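Local coordinates for protein lysin (Enterococcus phage IMEEF1, PDB 6IST) that probably cleaves amide or peptide bonds of enterococcal peptidoglycan with its CHAP domain, and binds calcium, at residues 61-66 against 131-136; 105-110 against 122-127; 169-174 against 216-221; 188-193 against 232-237. All blocks are in the same frame, centred on the assembly; numbering follows the deposited sequence.

From the N terminus, the first strand of the six-stranded antiparallel sheet meets the last in contact 1, which closes a loop of 64 residues by joining 61-66 to 131-136. Contact 2 is nested inside it: 105-110 and 122-127, closing an 11-residue loop, form the other end of the same sheet, about 17 Å away between centres. Later strands build most of a second, mixed sheet, to which strand 43-44 already belongs. There contact 3 pairs 169-174 with 216-221 across 41 residues, and contact 4 lays the C-terminal 232-237 beside edge strand 188-193 across 38. Contacts 3 and 4 cross, their segments alternating, and touch where the Tyr171 hydroxyl packs on Arg190 CD.

Contact 1 of 4, residues 61-66 against 131-136; sequences FQRIRT and GVWGVI
Two bends in the Arg65 chain, at chi2 (-110°) and chi3 (47°), fold it back over Trp133. The guanidinium lies nearly parallel to the indole, planes 16° apart, with CZ 4.4 Å from the centroid of the five-membered ring in a cation-pi contact, while CG makes a CH-pi contact over the six-membered ring. Arg65 NE and NH2 also send weak bonds to Trp133 O, which takes a straighter one from Thr66 N at 3.0 Å. Arg63 CG meets the indole edge 3.7 Å from Trp133 CZ3, and its guanidinium reaches the carbonyls of Gln55 and Leu52. Strand 62-65, outermost in the antiparallel sheet of the CHAP-family part, pairs here with 132-137: Ile64 and Val135 form a hydrogen-bonded pair, Ile64 CB 4.0 Å from Val135 CG2. Trp133 and Gly134 make a classic beta bulge opposite Ile79, where Gly134 CA lies 3.2 Å from Ile64 O, a closeness that suits glycine. Thr66 OG1 is buried against Gly134 CA without a polar partner. Ile136 CG2 touches the Phe61 ring edge, 3.6 Å from CD2. A flat cation thus covers one face of an electron-rich indole, while one good backbone bond and two weak guanidinium bonds converge on Trp133 O.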
loop_
_atom_site.group_PDB
_atom_site.type_symbol
_atom_site.label_atom_id
_atom_site.label_comp_id
_atom_site.label_asym_id
_atom_site.label_seq_id
_atom_site.Cartn_x
_atom_site.Cartn_y
_atom_site.Cartn_z
ATOM N N PHE C 61 6.579 -13.661 -7.923
ATOM C CA PHE C 61 7.958 -13.698 -8.417
ATOM C C PHE C 61 8.664 -15.017 -8.100
ATOM O O PHE C 61 8.448 -15.629 -7.071
ATOM C CB PHE C 61 8.786 -12.530 -7.820
ATOM C CG PHE C 61 8.522 -11.206 -8.467
ATOM C CD1 PHE C 61 7.306 -10.548 -8.275
ATOM C CD2 PHE C 61 9.487 -10.598 -9.254
ATOM C CE1 PHE C 61 7.055 -9.304 -8.844
ATOM C CE2 PHE C 61 9.236 -9.397 -9.863
ATOM C CZ PHE C 61 8.025 -8.740 -9.668
ATOM N N GLN C 62 9.494 -15.472 -9.016
ATOM C CA GLN C 62 10.301 -16.654 -8.844
ATOM C C GLN C 62 11.761 -16.285 -9.023
ATOM O O GLN C 62 12.106 -15.382 -9.766
ATOM C CB GLN C 62 9.997 -17.701 -9.892
ATOM C CG GLN C 62 8.590 -18.307 -9.854
ATOM C CD GLN C 62 8.295 -19.036 -11.143
ATOM O OE1 GLN C 62 9.204 -19.562 -11.800
ATOM N NE2 GLN C 62 7.031 -19.052 -11.531
ATOM N N ARG C 63 12.593 -17.003 -8.341
ATOM C CA ARG C 63 14.050 -16.847 -8.472
ATOM C C ARG C 63 14.667 -18.186 -8.735
ATOM O O ARG C 63 14.327 -19.165 -8.085
ATOM C CB ARG C 63 14.559 -16.238 -7.174
ATOM C CG ARG C 63 16.039 -16.091 -7.074
ATOM C CD ARG C 63 16.435 -15.006 -6.107
ATOM N NE ARG C 63 15.812 -15.265 -4.837
ATOM C CZ ARG C 63 15.567 -14.360 -3.891
ATOM N NH1 ARG C 63 15.813 -13.089 -4.059
ATOM N NH2 ARG C 63 14.916 -14.750 -2.816
ATOM N N ILE C 64 15.566 -18.254 -9.718
ATOM C CA ILE C 64 16.137 -19.485 -10.196
ATOM C C ILE C 64 17.636 -19.318 -10.387
ATOM O O ILE C 64 18.083 -18.437 -11.130
ATOM C CB ILE C 64 15.524 -19.881 -11.601
ATOM C CG1 ILE C 64 14.006 -19.816 -11.568
ATOM C CG2 ILE C 64 16.019 -21.255 -12.034
ATOM C CD1 ILE C 64 13.288 -19.793 -12.915
ATOM N N ARG C 65 18.412 -20.168 -9.741
ATOM C CA ARG C 65 19.836 -20.301 -10.017
ATOM C C ARG C 65 19.983 -20.909 -11.404
ATOM O O ARG C 65 19.360 -21.913 -11.683
ATOM C CB ARG C 65 20.476 -21.273 -9.049
ATOM C CG ARG C 65 21.140 -20.640 -7.872
ATOM C CD ARG C 65 22.651 -20.763 -7.938
ATOM N NE ARG C 65 23.164 -20.404 -9.236
ATOM C CZ ARG C 65 24.450 -20.431 -9.577
ATOM N NH1 ARG C 65 25.378 -20.801 -8.685
ATOM N NH2 ARG C 65 24.815 -20.063 -10.819
ATOM N N THR C 66 20.737 -20.296 -12.294
ATOM C CA THR C 66 20.796 -20.805 -13.634
ATOM C C THR C 66 22.160 -21.405 -13.899
ATOM O O THR C 66 23.164 -20.732 -13.721
ATOM C CB THR C 66 20.462 -19.742 -14.685
ATOM O OG1 THR C 66 21.312 -18.614 -14.524
ATOM C CG2 THR C 66 18.983 -19.299 -14.588
ATOM N N GLY C 131 30.170 -15.411 -14.585
ATOM C CA GLY C 131 29.661 -14.679 -13.397
ATOM C C GLY C 131 28.181 -14.690 -13.093
ATOM O O GLY C 131 27.736 -14.056 -12.107
ATOM N N VAL C 132 27.374 -15.230 -14.005
ATOM C CA VAL C 132 25.911 -15.266 -13.831
ATOM C C VAL C 132 25.483 -16.197 -12.748
ATOM O O VAL C 132 25.871 -17.326 -12.719
ATOM C CB VAL C 132 25.192 -15.619 -15.144
ATOM C CG1 VAL C 132 23.665 -15.645 -14.950
ATOM C CG2 VAL C 132 25.532 -14.566 -16.161
ATOM N N TRP C 133 24.690 -15.687 -11.821
ATOM C CA TRP C 133 24.136 -16.486 -10.733
ATOM C C TRP C 133 22.810 -17.051 -11.143
ATOM O O TRP C 133 22.526 -18.229 -10.971
ATOM C CB TRP C 133 23.956 -15.577 -9.508
ATOM C CG TRP C 133 23.419 -16.305 -8.366
ATOM C CD1 TRP C 133 24.111 -16.889 -7.434
ATOM C CD2 TRP C 133 22.027 -16.484 -8.022
ATOM N NE1 TRP C 133 23.277 -17.457 -6.498
ATOM C CE2 TRP C 133 21.983 -17.264 -6.884
ATOM C CE3 TRP C 133 20.831 -16.088 -8.607
ATOM C CZ2 TRP C 133 20.765 -17.613 -6.252
ATOM C CZ3 TRP C 133 19.640 -16.472 -8.041
ATOM C CH2 TRP C 133 19.621 -17.225 -6.857
ATOM N N GLY C 134 21.977 -16.211 -11.724
ATOM C CA GLY C 134 20.588 -16.633 -12.051
ATOM C C GLY C 134 19.658 -15.507 -12.453
ATOM O O GLY C 134 20.098 -14.431 -12.909
ATOM N N VAL C 135 18.344 -15.718 -12.264
ATOM C CA VAL C 135 17.351 -14.841 -12.703
ATOM C C VAL C 135 16.292 -14.622 -11.662
ATOM O O VAL C 135 16.136 -15.494 -10.788
ATOM C CB VAL C 135 16.673 -15.304 -13.982
ATOM C CG1 VAL C 135 17.684 -15.299 -15.112
ATOM C CG2 VAL C 135 15.884 -16.599 -13.849
ATOM N N ILE C 136 15.678 -13.450 -11.700
ATOM C CA ILE C 136 14.340 -13.230 -11.060
ATOM C C ILE C 136 13.387 -13.169 -12.193
ATOM O O ILE C 136 13.598 -12.413 -13.152
ATOM C CB ILE C 136 14.337 -12.008 -10.156
ATOM C CG1 ILE C 136 15.128 -12.344 -8.933
ATOM C CG2 ILE C 136 12.911 -11.637 -9.741
ATOM C CD1 ILE C 136 15.521 -11.187 -8.024
#

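Contact 2 of 4, residues 105-110 against 122-127; sequences VSVDQN and AAAIHH
Ser106 pairs with Ile125 and Asp108 with Ala123, each an antiparallel hydrogen-bonded pair; the bond from Ile125 N to Ser106 O is 2.8 Å long and nearly straight. Between them, Val107 CA brings its hydrogen to Ala123 O at 3.1 Å. The polar side chains gather on the face that carries Ser106 and Asp108. His127 NE2 gives its hydrogen to Asp108 OD2 at 2.7 Å in a clearly bent bond, the oxygen lying near the imidazole plane but the donor arriving 39° out of the carboxylate plane. Ser106 OG, set between its backbone N and carbonyl carbon (chi1 69°), meets Asp108 OD1 on the syn side, 23° out of the carboxylate plane, at 2.5 Å, short enough to be read with caution; with the His127 bond this would restrict the carboxylate's rotation. This is the edge of the CHAP-type sheet, and Asp108 OD2 also bonds His90 NE2, consistent with the acid of a Cys-His-Asp triad of the kind found in CHAP cysteine peptidases, with Cys29 the likely nucleophile. Among apolar contacts, on the face of Val107 and Ala124, Val107 CG2 meets Ala124 CB at 4.1 Å. Beyond the paired residues, Val107 CG1 and Gln109 CG each lie 3.9 Å from Ala122 CB; alanine's single methyl lets each branch approach closely. The Gln109 amide bonds Gln28 O and Val19 N, close to the calcium ligand Asp31.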
loop_
_atom_site.group_PDB
_atom_site.type_symbol
_atom_site.label_atom_id
_atom_site.label_comp_id
_atom_site.label_asym_id
_atom_site.label_seq_id
_atom_site.Cartn_x
_atom_site.Cartn_y
_atom_site.Cartn_z
ATOM N N VAL C 105 21.022 -12.168 -24.580
ATOM C CA VAL C 105 20.984 -10.748 -24.717
ATOM C C VAL C 105 20.215 -10.071 -23.584
ATOM O O VAL C 105 19.113 -10.423 -23.310
ATOM C CB VAL C 105 20.374 -10.368 -26.071
ATOM C CG1 VAL C 105 20.229 -8.892 -26.217
ATOM C CG2 VAL C 105 21.238 -10.920 -27.207
ATOM N N SER C 106 20.823 -9.089 -22.940
ATOM C CA SER C 106 20.174 -8.263 -21.965
ATOM C C SER C 106 20.494 -6.747 -22.201
ATOM O O SER C 106 21.505 -6.399 -22.836
ATOM C CB SER C 106 20.473 -8.760 -20.515
ATOM O OG SER C 106 21.843 -8.545 -20.183
ATOM N N VAL C 107 19.626 -5.845 -21.718
ATOM C CA VAL C 107 19.875 -4.415 -21.729
ATOM C C VAL C 107 20.299 -4.072 -20.326
ATOM O O VAL C 107 19.611 -4.474 -19.360
ATOM C CB VAL C 107 18.627 -3.659 -22.092
ATOM C CG1 VAL C 107 18.748 -2.211 -21.769
ATOM C CG2 VAL C 107 18.368 -3.880 -23.544
ATOM N N ASP C 108 21.479 -3.525 -20.224
ATOM C CA ASP C 108 22.131 -3.296 -18.934
ATOM C C ASP C 108 22.681 -1.879 -18.954
ATOM O O ASP C 108 23.114 -1.380 -20.003
ATOM C CB ASP C 108 23.380 -4.144 -18.674
ATOM C CG ASP C 108 23.273 -5.663 -18.929
ATOM O OD1 ASP C 108 22.206 -6.269 -19.126
ATOM O OD2 ASP C 108 24.356 -6.291 -18.712
ATOM N N GLN C 109 22.702 -1.219 -17.781
ATOM C CA GLN C 109 23.505 -0.003 -17.582
ATOM C C GLN C 109 24.776 -0.309 -16.950
ATOM O O GLN C 109 24.872 -1.273 -16.180
ATOM C CB GLN C 109 22.758 1.024 -16.723
ATOM C CG GLN C 109 21.553 1.550 -17.427
ATOM C CD GLN C 109 20.760 2.604 -16.700
ATOM O OE1 GLN C 109 20.015 3.325 -17.357
ATOM N NE2 GLN C 109 20.831 2.663 -15.369
ATOM N N ASN C 110 25.774 0.509 -17.275
ATOM C CA ASN C 110 27.078 0.423 -16.640
ATOM C C ASN C 110 27.851 -0.822 -16.922
ATOM O O ASN C 110 28.671 -1.297 -16.087
ATOM C CB ASN C 110 26.989 0.682 -15.134
ATOM C CG ASN C 110 28.234 1.392 -14.611
ATOM O OD1 ASN C 110 28.886 2.113 -15.330
ATOM N ND2 ASN C 110 28.570 1.146 -13.385
ATOM N N ALA C 122 22.188 2.718 -20.922
ATOM C CA ALA C 122 21.670 1.405 -21.187
ATOM C C ALA C 122 22.154 0.979 -22.570
ATOM O O ALA C 122 22.139 1.791 -23.543
ATOM C CB ALA C 122 20.183 1.403 -21.124
ATOM N N ALA C 123 22.569 -0.271 -22.653
ATOM C CA ALA C 123 22.975 -0.844 -23.931
ATOM C C ALA C 123 22.480 -2.232 -24.028
ATOM O O ALA C 123 22.337 -2.954 -23.026
ATOM C CB ALA C 123 24.475 -0.799 -24.047
ATOM N N ALA C 124 22.285 -2.706 -25.247
ATOM C CA ALA C 124 21.907 -4.071 -25.467
ATOM C C ALA C 124 23.186 -4.880 -25.669
ATOM O O ALA C 124 23.952 -4.590 -26.555
ATOM C CB ALA C 124 20.943 -4.221 -26.660
ATOM N N ILE C 125 23.427 -5.833 -24.771
ATOM C CA ILE C 125 24.654 -6.590 -24.658
ATOM C C ILE C 125 24.437 -8.101 -24.956
ATOM O O ILE C 125 23.560 -8.752 -24.354
ATOM C CB ILE C 125 25.179 -6.555 -23.209
ATOM C CG1 ILE C 125 25.173 -5.128 -22.607
ATOM C CG2 ILE C 125 26.575 -7.190 -23.183
ATOM C CD1 ILE C 125 26.000 -4.199 -23.404
ATOM N N HIS C 126 25.256 -8.664 -25.840
ATOM C CA HIS C 126 25.305 -10.097 -26.071
ATOM C C HIS C 126 26.270 -10.687 -25.064
ATOM O O HIS C 126 27.475 -10.572 -25.232
ATOM C CB HIS C 126 25.763 -10.366 -27.505
ATOM C CG HIS C 126 25.661 -11.806 -27.962
ATOM N ND1 HIS C 126 26.232 -12.238 -29.150
ATOM C CD2 HIS C 126 25.044 -12.899 -27.438
ATOM C CE1 HIS C 126 26.007 -13.531 -29.315
ATOM N NE2 HIS C 126 25.289 -13.961 -28.290
ATOM N N HIS C 127 25.736 -11.278 -23.999
ATOM C CA HIS C 127 26.566 -11.841 -22.916
ATOM C C HIS C 127 26.826 -13.331 -23.043
ATOM O O HIS C 127 26.059 -14.069 -23.652
ATOM C CB HIS C 127 25.806 -11.696 -21.604
ATOM C CG HIS C 127 25.760 -10.297 -21.052
ATOM N ND1 HIS C 127 26.848 -9.716 -20.443
ATOM C CD2 HIS C 127 24.739 -9.415 -20.919
ATOM C CE1 HIS C 127 26.476 -8.560 -19.894
ATOM N NE2 HIS C 127 25.219 -8.319 -20.227
#

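Contact 3 of 4, residues 169-174 against 216-221; sequences FIYYKR and TTYNHD
Tyr171 packs its CB 3.8 Å from Tyr218 CE1, and the two ring planes stand at 90°, meeting obliquely with centroids 5.9 Å apart; its CA faces Thr216 O, and just before it a water 2.7 Å from Ile170 O accepts from Thr216 N. At Tyr172 the strands join fully, with N bonded to Thr216 O and O accepting from Tyr218 N, both at 2.9 Å. CG stands beside the backbone N (chi1 -53°), which brings the CD2 edge of the Tyr172 ring within 3.4 Å of Thr217 OG1. Lys173 stretches out fully, brushing His220 CB with CE before NZ forms a salt bridge with Glu229 and a weak bond to a water held by His220 O. Arg174 N bonds Tyr218 O at 2.9 Å, whereas Arg174 O receives a weak bond from His220 N where the partner strand ends. The aliphatic start of Arg174 lies against Asn219 OD1, itself hydrogen-bonded to Tyr46 OH, while NH1 bonds Thr180. These are neighbouring parallel strands of the mixed sheet. Tyrosine suits position 218 twice over: its ring packs beside Tyr171 CB and against Leu225, while its hydroxyl hydrogen-bonds side chains of another protein chain.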
loop_
_atom_site.group_PDB
_atom_site.type_symbol
_atom_site.label_atom_id
_atom_site.label_comp_id
_atom_site.label_asym_id
_atom_site.label_seq_id
_atom_site.Cartn_x
_atom_site.Cartn_y
_atom_site.Cartn_z
ATOM N N PHE C 169 -1.597 -3.281 2.680
ATOM C CA PHE C 169 -0.411 -3.518 1.857
ATOM C C PHE C 169 0.692 -4.161 2.714
ATOM O O PHE C 169 0.543 -4.253 3.924
ATOM C CB PHE C 169 0.093 -2.256 1.235
ATOM C CG PHE C 169 0.416 -1.162 2.211
ATOM C CD1 PHE C 169 1.663 -1.069 2.723
ATOM C CD2 PHE C 169 -0.545 -0.199 2.551
ATOM C CE1 PHE C 169 1.981 -0.040 3.579
ATOM C CE2 PHE C 169 -0.248 0.839 3.450
ATOM C CZ PHE C 169 1.043 0.905 3.943
ATOM N N ILE C 170 1.765 -4.621 2.066
ATOM C CA ILE C 170 2.936 -5.177 2.765
ATOM C C ILE C 170 4.077 -4.283 2.499
ATOM O O ILE C 170 4.199 -3.749 1.402
ATOM C CB ILE C 170 3.265 -6.584 2.191
ATOM C CG1 ILE C 170 2.247 -7.618 2.717
ATOM C CG2 ILE C 170 4.703 -7.046 2.533
ATOM C CD1 ILE C 170 2.274 -8.966 2.069
ATOM N N TYR C 171 4.978 -4.183 3.464
ATOM C CA TYR C 171 6.225 -3.476 3.315
ATOM C C TYR C 171 7.268 -4.306 3.975
ATOM O O TYR C 171 6.952 -5.186 4.816
ATOM C CB TYR C 171 6.213 -2.024 3.820
ATOM C CG TYR C 171 6.073 -1.872 5.300
ATOM C CD1 TYR C 171 7.196 -1.952 6.132
ATOM C CD2 TYR C 171 4.822 -1.700 5.874
ATOM C CE1 TYR C 171 7.061 -1.865 7.497
ATOM C CE2 TYR C 171 4.688 -1.569 7.251
ATOM C CZ TYR C 171 5.803 -1.654 8.052
ATOM O OH TYR C 171 5.612 -1.575 9.456
ATOM N N TYR C 172 8.512 -4.079 3.570
ATOM C CA TYR C 172 9.610 -4.802 4.181
ATOM C C TYR C 172 10.400 -3.850 4.961
ATOM O O TYR C 172 10.558 -2.708 4.615
ATOM C CB TYR C 172 10.543 -5.497 3.224
ATOM C CG TYR C 172 9.942 -6.413 2.225
ATOM C CD1 TYR C 172 8.741 -7.060 2.427
ATOM C CD2 TYR C 172 10.628 -6.705 1.081
ATOM C CE1 TYR C 172 8.211 -7.940 1.462
ATOM C CE2 TYR C 172 10.119 -7.592 0.127
ATOM C CZ TYR C 172 8.935 -8.221 0.327
ATOM O OH TYR C 172 8.446 -9.092 -0.656
ATOM N N LYS C 173 11.012 -4.380 6.016
ATOM C CA LYS C 173 11.869 -3.520 6.884
ATOM C C LYS C 173 13.237 -4.206 7.056
ATOM O O LYS C 173 13.333 -5.394 7.305
ATOM C CB LYS C 173 11.201 -3.300 8.252
ATOM C CG LYS C 173 12.044 -2.619 9.331
ATOM C CD LYS C 173 11.331 -2.672 10.686
ATOM C CE LYS C 173 12.110 -1.818 11.708
ATOM N NZ LYS C 173 11.380 -1.611 12.989
ATOM N N ARG C 174 14.279 -3.450 6.802
ATOM C CA ARG C 174 15.653 -3.909 6.969
ATOM C C ARG C 174 16.044 -3.480 8.368
ATOM O O ARG C 174 16.080 -2.296 8.669
ATOM C CB ARG C 174 16.549 -3.219 5.929
ATOM C CG ARG C 174 17.969 -3.721 5.901
ATOM C CD ARG C 174 18.041 -5.115 5.372
ATOM N NE ARG C 174 19.404 -5.577 5.251
ATOM C CZ ARG C 174 19.749 -6.840 5.009
ATOM N NH1 ARG C 174 18.820 -7.802 4.889
ATOM N NH2 ARG C 174 21.048 -7.151 4.901
ATOM N N THR C 216 8.005 -2.267 -1.040
ATOM C CA THR C 216 9.185 -1.465 -0.903
ATOM C C THR C 216 9.855 -1.949 0.403
ATOM O O THR C 216 9.150 -2.341 1.326
ATOM C CB THR C 216 8.765 0.034 -0.769
ATOM O OG1 THR C 216 8.012 0.447 -1.936
ATOM C CG2 THR C 216 9.919 0.955 -0.640
ATOM N N THR C 217 11.148 -1.756 0.474
ATOM C CA THR C 217 11.924 -2.014 1.706
ATOM C C THR C 217 12.350 -0.697 2.316
ATOM O O THR C 217 12.931 0.193 1.629
ATOM C CB THR C 217 13.172 -2.803 1.354
ATOM O OG1 THR C 217 12.790 -4.046 0.773
ATOM C CG2 THR C 217 14.021 -3.126 2.548
ATOM N N TYR C 218 12.159 -0.559 3.642
ATOM C CA TYR C 218 12.604 0.640 4.359
ATOM C C TYR C 218 13.701 0.272 5.325
ATOM O O TYR C 218 13.601 -0.747 6.020
ATOM C CB TYR C 218 11.418 1.190 5.187
ATOM C CG TYR C 218 10.267 1.621 4.332
ATOM C CD1 TYR C 218 9.403 0.668 3.827
ATOM C CD2 TYR C 218 10.111 2.930 3.959
ATOM C CE1 TYR C 218 8.317 1.052 3.016
ATOM C CE2 TYR C 218 9.045 3.341 3.167
ATOM C CZ TYR C 218 8.167 2.407 2.677
ATOM O OH TYR C 218 7.113 2.841 1.857
ATOM N N ASN C 219 14.767 1.070 5.382
ATOM C CA ASN C 219 15.765 0.862 6.449
ATOM C C ASN C 219 15.142 1.294 7.755
ATOM O O ASN C 219 14.291 2.134 7.789
ATOM C CB ASN C 219 17.050 1.684 6.221
ATOM C CG ASN C 219 17.801 1.223 5.002
ATOM O OD1 ASN C 219 18.109 0.026 4.854
ATOM N ND2 ASN C 219 18.067 2.155 4.090
ATOM N N HIS C 220 15.537 0.667 8.827
ATOM C CA HIS C 220 14.928 0.952 10.096
ATOM C C HIS C 220 14.911 2.437 10.539
ATOM O O HIS C 220 14.022 2.835 11.301
ATOM C CB HIS C 220 15.637 0.105 11.178
ATOM C CG HIS C 220 17.084 0.433 11.311
ATOM N ND1 HIS C 220 17.536 1.488 12.078
ATOM C CD2 HIS C 220 18.166 -0.075 10.691
ATOM C CE1 HIS C 220 18.841 1.597 11.943
ATOM N NE2 HIS C 220 19.250 0.647 11.125
ATOM N N ASP C 221 15.862 3.240 10.065
ATOM C CA ASP C 221 15.964 4.665 10.379
ATOM C C ASP C 221 15.293 5.598 9.345
ATOM O O ASP C 221 15.311 6.809 9.484
ATOM C CB ASP C 221 17.441 5.030 10.490
ATOM C CG ASP C 221 18.204 4.774 9.190
ATOM O OD1 ASP C 221 18.141 3.643 8.604
ATOM O OD2 ASP C 221 18.861 5.719 8.729
HETATM O O HOH W 1 5.408 -1.585 0.370
HETATM O O HOH W 2 12.068 1.646 12.838
#

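Contact 4 of 4, residues 188-193 against 232-237; sequences GKRIYL and LPQVKV
The tail 232-237 accompanies edge strand 189-192, the end-to-end directions of 188-192 and 232-237 being 47° apart, and a single bridge between Arg190 and Gln234 joins them, in which Arg190 N bonds Pro233 O and Val235 N bonds Arg190 O, both at 3.0 Å. Arg190 also carries the side-chain contact. Its chain is extended from CG to NE after a chi1 of 67°, and NE meets Leu232 O at 2.8 Å, nearly along the C=O axis, although the N-H itself is bent to 134°. One face of the guanidinium rests on Gln234 CB, 3.9 Å above its plane, so a flat cation covers an aliphatic stem; NH1 makes a long, weak ion pair with Glu229. Leu232 follows helix 223-231 and lays CD2 3.5 Å from Gly188 O, while Gly188 has the positive phi that glycine takes easily. Farther along, beta-branched residues meet: Val235 CG2 fits against Ile191 CG1 at 3.6 Å, and Val237 CG1 against Ile191 CG2 at 3.8 Å. A water then takes over from direct pairing, accepting from Tyr192 N and Gln234 NE2 and donating to Val235 O. Apolar side chains of another protein chain pack on Lys189, Ile191 and Val237. The chain end is therefore held by backbone bonds, one arginine whose NE donates to Leu232 O, and a small apolar patch shared with a neighbouring subunit.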
loop_
_atom_site.group_PDB
_atom_site.type_symbol
_atom_site.label_atom_id
_atom_site.label_comp_id
_atom_site.label_asym_id
_atom_site.label_seq_id
_atom_site.Cartn_x
_atom_site.Cartn_y
_atom_site.Cartn_z
ATOM N N GLY C 188 -5.622 0.090 9.733
ATOM C CA GLY C 188 -4.887 1.101 10.460
ATOM C C GLY C 188 -3.890 0.527 11.455
ATOM O O GLY C 188 -3.436 1.254 12.320
ATOM N N LYS C 189 -3.549 -0.752 11.323
ATOM C CA LYS C 189 -2.580 -1.408 12.208
ATOM C C LYS C 189 -1.457 -2.045 11.371
ATOM O O LYS C 189 -1.537 -2.180 10.178
ATOM C CB LYS C 189 -3.200 -2.525 13.043
ATOM C CG LYS C 189 -4.533 -2.263 13.713
ATOM C CD LYS C 189 -4.480 -1.071 14.601
ATOM C CE LYS C 189 -5.566 -1.083 15.675
ATOM N NZ LYS C 189 -6.892 -1.553 15.236
ATOM N N ARG C 190 -0.412 -2.443 12.035
ATOM C CA ARG C 190 0.653 -3.130 11.364
ATOM C C ARG C 190 0.943 -4.472 12.037
ATOM O O ARG C 190 0.977 -4.597 13.255
ATOM C CB ARG C 190 1.867 -2.250 11.202
ATOM C CG ARG C 190 2.566 -1.878 12.443
ATOM C CD ARG C 190 3.517 -0.688 12.175
ATOM N NE ARG C 190 3.874 -0.147 13.476
ATOM C CZ ARG C 190 4.858 -0.579 14.244
ATOM N NH1 ARG C 190 5.713 -1.517 13.843
ATOM N NH2 ARG C 190 5.024 -0.020 15.423
ATOM N N ILE C 191 1.132 -5.491 11.239
ATOM C CA ILE C 191 1.358 -6.852 11.751
ATOM C C ILE C 191 2.662 -7.379 11.215
ATOM O O ILE C 191 2.841 -7.381 10.037
ATOM C CB ILE C 191 0.237 -7.798 11.307
ATOM C CG1 ILE C 191 -1.106 -7.187 11.741
ATOM C CG2 ILE C 191 0.497 -9.208 11.867
ATOM C CD1 ILE C 191 -2.327 -8.062 11.519
ATOM N N TYR C 192 3.587 -7.773 12.079
ATOM C CA TYR C 192 4.777 -8.510 11.691
ATOM C C TYR C 192 4.385 -9.907 11.219
ATOM O O TYR C 192 3.614 -10.618 11.881
ATOM C CB TYR C 192 5.829 -8.582 12.818
ATOM C CG TYR C 192 6.923 -9.554 12.539
ATOM C CD1 TYR C 192 7.848 -9.288 11.550
ATOM C CD2 TYR C 192 7.069 -10.730 13.286
ATOM C CE1 TYR C 192 8.864 -10.195 11.250
ATOM C CE2 TYR C 192 8.077 -11.635 13.008
ATOM C CZ TYR C 192 8.986 -11.348 12.003
ATOM O OH TYR C 192 9.996 -12.173 11.689
ATOM N N LEU C 193 4.814 -10.264 10.010
ATOM C CA LEU C 193 4.495 -11.551 9.444
ATOM C C LEU C 193 5.614 -12.595 9.759
ATOM O O LEU C 193 6.667 -12.572 9.183
ATOM C CB LEU C 193 4.343 -11.400 7.933
ATOM C CG LEU C 193 3.231 -10.460 7.487
ATOM C CD1 LEU C 193 3.419 -10.218 5.985
ATOM C CD2 LEU C 193 1.817 -10.870 7.868
ATOM N N LEU C 232 0.534 3.731 12.854
ATOM C CA LEU C 232 -0.158 2.452 12.734
ATOM C C LEU C 232 0.312 1.583 13.891
ATOM O O LEU C 232 1.388 1.047 13.841
ATOM C CB LEU C 232 0.235 1.781 11.440
ATOM C CG LEU C 232 0.010 2.582 10.147
ATOM C CD1 LEU C 232 0.759 1.863 9.033
ATOM C CD2 LEU C 232 -1.446 2.686 9.789
ATOM N N PRO C 233 -0.478 1.481 14.953
ATOM C CA PRO C 233 0.006 0.644 16.050
ATOM C C PRO C 233 0.235 -0.798 15.640
ATOM O O PRO C 233 -0.468 -1.336 14.795
ATOM C CB PRO C 233 -1.132 0.692 17.072
ATOM C CG PRO C 233 -2.018 1.826 16.639
ATOM C CD PRO C 233 -1.829 1.960 15.157
ATOM N N GLN C 234 1.203 -1.415 16.293
ATOM C CA GLN C 234 1.482 -2.804 16.063
ATOM C C GLN C 234 0.453 -3.684 16.738
ATOM O O GLN C 234 0.097 -3.423 17.839
ATOM C CB GLN C 234 2.858 -3.144 16.582
ATOM C CG GLN C 234 3.138 -4.611 16.358
ATOM C CD GLN C 234 4.562 -4.994 16.685
ATOM O OE1 GLN C 234 5.306 -4.191 17.212
ATOM N NE2 GLN C 234 4.933 -6.226 16.376
ATOM N N VAL C 235 -0.013 -4.728 16.069
ATOM C CA VAL C 235 -0.754 -5.778 16.724
ATOM C C VAL C 235 -0.143 -7.120 16.383
ATOM O O VAL C 235 0.426 -7.287 15.317
ATOM C CB VAL C 235 -2.251 -5.756 16.358
ATOM C CG1 VAL C 235 -2.902 -4.442 16.792
ATOM C CG2 VAL C 235 -2.457 -6.020 14.882
ATOM N N LYS C 236 -0.300 -8.074 17.289
ATOM C CA LYS C 236 0.386 -9.365 17.212
ATOM C C LYS C 236 -0.550 -10.436 16.723
ATOM O O LYS C 236 -1.706 -10.474 17.084
ATOM C CB LYS C 236 0.884 -9.817 18.580
ATOM C CG LYS C 236 2.382 -9.688 18.754
ATOM C CD LYS C 236 2.734 -8.283 19.136
ATOM C CE LYS C 236 4.229 -8.078 19.207
ATOM N NZ LYS C 236 4.871 -8.761 20.351
ATOM N N VAL C 237 -0.009 -11.349 15.944
ATOM C CA VAL C 237 -0.734 -12.528 15.534
ATOM C C VAL C 237 0.095 -13.774 15.861
ATOM O O VAL C 237 1.329 -13.713 15.852
ATOM C CB VAL C 237 -1.055 -12.447 14.043
ATOM C CG1 VAL C 237 0.169 -12.789 13.181
ATOM C CG2 VAL C 237 -2.241 -13.339 13.732
HETATM O O HOH W 3 3.091 -7.833 15.000
HETATM O O HOH W 4 3.084 -10.747 14.567
#